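PDB 3NFT: translocator protein BipD from Burkholderia pseudomallei, which is required for invasion of epithelial cells and survival within host cells, and probably regulates secretion of the effectors BipB and BipC. Local coordinates for residues A[59-64]-A[249-254]. Residues are numbered along the deposited sequence; the frame is centred on the assembly and turned at random.
Sequences LPDRID and AWNTAF
L59 sets its methyl CD1 against W250, N251 and F254 of helix 244-295. CD1 lies 3.4 Å from CH2 of W250 and 4.0 Å from CD2 of F254. It approaches both rings obliquely, and the L59 and W250 side chains cross at about a right angle. L161 also touches both L59 and F254. W250 NE1 hydrogen-bonds to S234 OG.

N251 runs past L59 in the opposite direction. Its CG stands anti to the backbone N (chi1 -167°), and OD1 lies 3.5 Å from L59 CD1, in van der Waals contact. The amide reaches the backbone of L59 through water. One water joins ND2 to L59 O; a second accepts from L59 N and donates weakly to OD1. A third lies 2.9 Å from N251 ND2 and 2.8 Å from D61 OD2. The D61 carboxylate is turned 75° from the amide plane. Its OD1 accepts hydrogen bonds from R62 N and from Q248 NE2.

The contact joins the start of the 61-63/66-68 hairpin to helix 244-295, within a predicted coiled coil. Its apolar part rests on one leucine methyl. Its polar part rests on three waters, so solvent holds the N251 amide to 59-64 only indirectly.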
ATOM      1  N   LEU A  59      44.323  19.493 -15.806  1.00 14.19           N
ATOM      2  CA  LEU A  59      45.703  19.079 -15.896  1.00 15.04           C
ATOM      3  C   LEU A  59      46.600  20.251 -16.289  1.00 15.35           C
ATOM      4  O   LEU A  59      46.124  21.250 -16.826  1.00 16.21           O
ATOM      5  CB  LEU A  59      45.859  17.925 -16.912  1.00 15.22           C
ATOM      6  CG  LEU A  59      45.107  16.632 -16.573  1.00 15.64           C
ATOM      7  CD1 LEU A  59      45.566  15.463 -17.453  1.00 16.38           C
ATOM      8  CD2 LEU A  59      45.168  16.198 -15.142  1.00 16.01           C
ATOM      9  N   PRO A  60      47.917  20.133 -16.040  1.00 15.88           N
ATOM     10  CA  PRO A  60      48.845  21.134 -16.534  1.00 17.02           C
ATOM     11  C   PRO A  60      48.760  21.291 -18.058  1.00 18.24           C
ATOM     12  O   PRO A  60      48.243  20.413 -18.742  1.00 17.93           O
ATOM     13  CB  PRO A  60      50.216  20.589 -16.104  1.00 17.17           C
ATOM     14  CG  PRO A  60      49.952  19.526 -15.110  1.00 17.69           C
ATOM     15  CD  PRO A  60      48.601  19.026 -15.353  1.00 16.20           C
ATOM     16  N   ASP A  61      49.211  22.421 -18.578  1.00 20.28           N
ATOM     17  CA  ASP A  61      49.200  22.648 -19.993  1.00 22.55           C
ATOM     18  C   ASP A  61      50.305  23.635 -20.329  1.00 24.38           C
ATOM     19  O   ASP A  61      51.011  24.122 -19.438  1.00 23.85           O
ATOM     20  CB  ASP A  61      47.808  23.157 -20.421  1.00 23.18           C
ATOM     21  CG  ASP A  61      47.433  22.765 -21.856  1.00 24.89           C
ATOM     22  OD1 ASP A  61      48.326  22.397 -22.661  1.00 26.56           O
ATOM     23  OD2 ASP A  61      46.224  22.843 -22.181  1.00 28.41           O
ATOM     24  N   ARG A  62      50.480  23.874 -21.622  1.00 26.82           N
ATOM     25  CA  ARG A  62      51.370  24.889 -22.129  1.00 29.71           C
ATOM     26  C   ARG A  62      50.513  25.712 -23.083  1.00 32.17           C
ATOM     27  O   ARG A  62      50.067  25.212 -24.112  1.00 31.51           O
ATOM     28  CB  ARG A  62      52.542  24.237 -22.860  1.00 30.63           C
ATOM     29  CG  ARG A  62      53.594  25.191 -23.364  1.00 33.38           C
ATOM     30  CD  ARG A  62      54.708  25.331 -22.368  1.00 36.77           C
ATOM     31  NE  ARG A  62      55.680  24.234 -22.422  1.00 37.53           N
ATOM     32  CZ  ARG A  62      56.818  24.241 -21.732  1.00 38.29           C
ATOM     33  NH1 ARG A  62      57.117  25.272 -20.950  1.00 37.91           N
ATOM     34  NH2 ARG A  62      57.669  23.230 -21.822  1.00 39.60           N
ATOM     35  N   ILE A  63      50.261  26.975 -22.715  1.00 35.36           N
ATOM     36  CA  ILE A  63      49.356  27.846 -23.465  1.00 38.41           C
ATOM     37  C   ILE A  63      50.177  28.980 -24.082  1.00 40.08           C
ATOM     38  O   ILE A  63      50.812  29.752 -23.360  1.00 40.04           O
ATOM     39  CB  ILE A  63      48.227  28.418 -22.557  1.00 39.20           C
ATOM     40  CG1 ILE A  63      47.272  29.324 -23.349  1.00 41.14           C
ATOM     41  CG2 ILE A  63      48.802  29.186 -21.376  1.00 40.47           C
ATOM     42  CD1 ILE A  63      46.409  28.585 -24.364  1.00 42.76           C
ATOM     43  N   ASP A  64      50.190  29.049 -25.414  1.00 41.77           N
ATOM     44  CA  ASP A  64      51.057  29.981 -26.144  1.00 43.05           C
ATOM     45  C   ASP A  64      52.503  29.954 -25.613  1.00 42.61           C
ATOM     46  O   ASP A  64      53.169  30.993 -25.525  1.00 42.79           O
ATOM     47  CB  ASP A  64      50.475  31.408 -26.107  1.00 43.90           C
ATOM     48  CG  ASP A  64      49.162  31.532 -26.874  1.00 46.05           C
ATOM     49  OD1 ASP A  64      48.893  30.700 -27.765  1.00 47.70           O
ATOM     50  OD2 ASP A  64      48.396  32.479 -26.590  1.00 48.93           O
ATOM     51  N   ALA A 249      46.586  16.805 -27.449  1.00 12.06           N
ATOM     52  CA  ALA A 249      45.718  15.786 -28.008  1.00 12.38           C
ATOM     53  C   ALA A 249      45.400  14.723 -26.963  1.00 11.52           C
ATOM     54  O   ALA A 249      44.246  14.267 -26.858  1.00 12.65           O
ATOM     55  CB  ALA A 249      46.362  15.124 -29.216  1.00 12.41           C
ATOM     56  N   TRP A 250      46.418  14.292 -26.216  1.00 11.24           N
ATOM     57  CA  TRP A 250      46.219  13.315 -25.162  1.00 11.58           C
ATOM     58  C   TRP A 250      45.306  13.885 -24.056  1.00 11.46           C
ATOM     59  O   TRP A 250      44.369  13.244 -23.598  1.00 11.97           O
ATOM     60  CB  TRP A 250      47.564  12.837 -24.574  1.00 11.38           C
ATOM     61  CG  TRP A 250      47.303  12.088 -23.303  1.00 10.32           C
ATOM     62  CD1 TRP A 250      46.839  10.804 -23.180  1.00 10.75           C
ATOM     63  CD2 TRP A 250      47.316  12.631 -21.970  1.00  9.73           C
ATOM     64  NE1 TRP A 250      46.640  10.502 -21.858  1.00 12.26           N
ATOM     65  CE2 TRP A 250      46.916  11.604 -21.093  1.00 10.88           C
ATOM     66  CE3 TRP A 250      47.678  13.867 -21.441  1.00 11.97           C
ATOM     67  CZ2 TRP A 250      46.823  11.795 -19.713  1.00 11.31           C
ATOM     68  CZ3 TRP A 250      47.597  14.057 -20.076  1.00 11.51           C
ATOM     69  CH2 TRP A 250      47.168  13.037 -19.227  1.00 10.55           C
ATOM     70  N   ASN A 251      45.585  15.119 -23.650  1.00 11.19           N
ATOM     71  CA  ASN A 251      44.825  15.789 -22.584  1.00 12.20           C
ATOM     72  C   ASN A 251      43.365  15.899 -22.988  1.00 11.56           C
ATOM     73  O   ASN A 251      42.469  15.687 -22.195  1.00 12.34           O
ATOM     74  CB  ASN A 251      45.432  17.171 -22.329  1.00 13.33           C
ATOM     75  CG  ASN A 251      44.948  17.831 -21.055  1.00 17.21           C
ATOM     76  OD1 ASN A 251      44.332  17.200 -20.187  1.00 22.54           O
ATOM     77  ND2 ASN A 251      45.282  19.111 -20.912  1.00 17.94           N
ATOM     78  N   THR A 252      43.126  16.201 -24.262  1.00 12.14           N
ATOM     79  CA  THR A 252      41.759  16.308 -24.748  1.00 12.74           C
ATOM     80  C   THR A 252      41.037  14.967 -24.655  1.00 12.18           C
ATOM     81  O   THR A 252      39.884  14.899 -24.234  1.00 12.70           O
ATOM     82  CB  THR A 252      41.720  16.880 -26.166  1.00 13.58           C
ATOM     83  OG1 THR A 252      42.240  18.226 -26.128  1.00 15.25           O
ATOM     84  CG2 THR A 252      40.301  16.869 -26.742  1.00 14.39           C
ATOM     85  N   ALA A 253      41.709  13.888 -25.046  1.00 12.23           N
ATOM     86  CA  ALA A 253      41.092  12.580 -24.919  1.00 12.39           C
ATOM     87  C   ALA A 253      40.815  12.233 -23.466  1.00 12.41           C
ATOM     88  O   ALA A 253      39.755  11.708 -23.139  1.00 12.48           O
ATOM     89  CB  ALA A 253      41.969  11.518 -25.560  1.00 12.27           C
ATOM     90  N   PHE A 254      41.777  12.533 -22.610  1.00 13.00           N
ATOM     91  CA  PHE A 254      41.652  12.241 -21.179  1.00 13.80           C
ATOM     92  C   PHE A 254      40.467  12.983 -20.590  1.00 13.58           C
ATOM     93  O   PHE A 254      39.642  12.414 -19.867  1.00 14.85           O
ATOM     94  CB  PHE A 254      42.956  12.617 -20.467  1.00 14.95           C
ATOM     95  CG  PHE A 254      43.123  11.979 -19.129  1.00 18.07           C
ATOM     96  CD1 PHE A 254      43.648  10.690 -19.022  1.00 20.67           C
ATOM     97  CD2 PHE A 254      42.772  12.659 -18.000  1.00 20.66           C
ATOM     98  CE1 PHE A 254      43.831  10.086 -17.783  1.00 22.25           C
ATOM     99  CE2 PHE A 254      42.939  12.054 -16.732  1.00 23.00           C
ATOM    100  CZ  PHE A 254      43.476  10.768 -16.641  1.00 23.53           C
TER
HETATM  101  O   HOH W   1      44.393  21.077 -18.970  1.00 23.86           O
HETATM  102  O   HOH W   2      42.443  18.964 -18.077  1.00 28.17           O
HETATM  103  O   HOH W   3      45.426  20.450 -23.430  1.00 34.77           O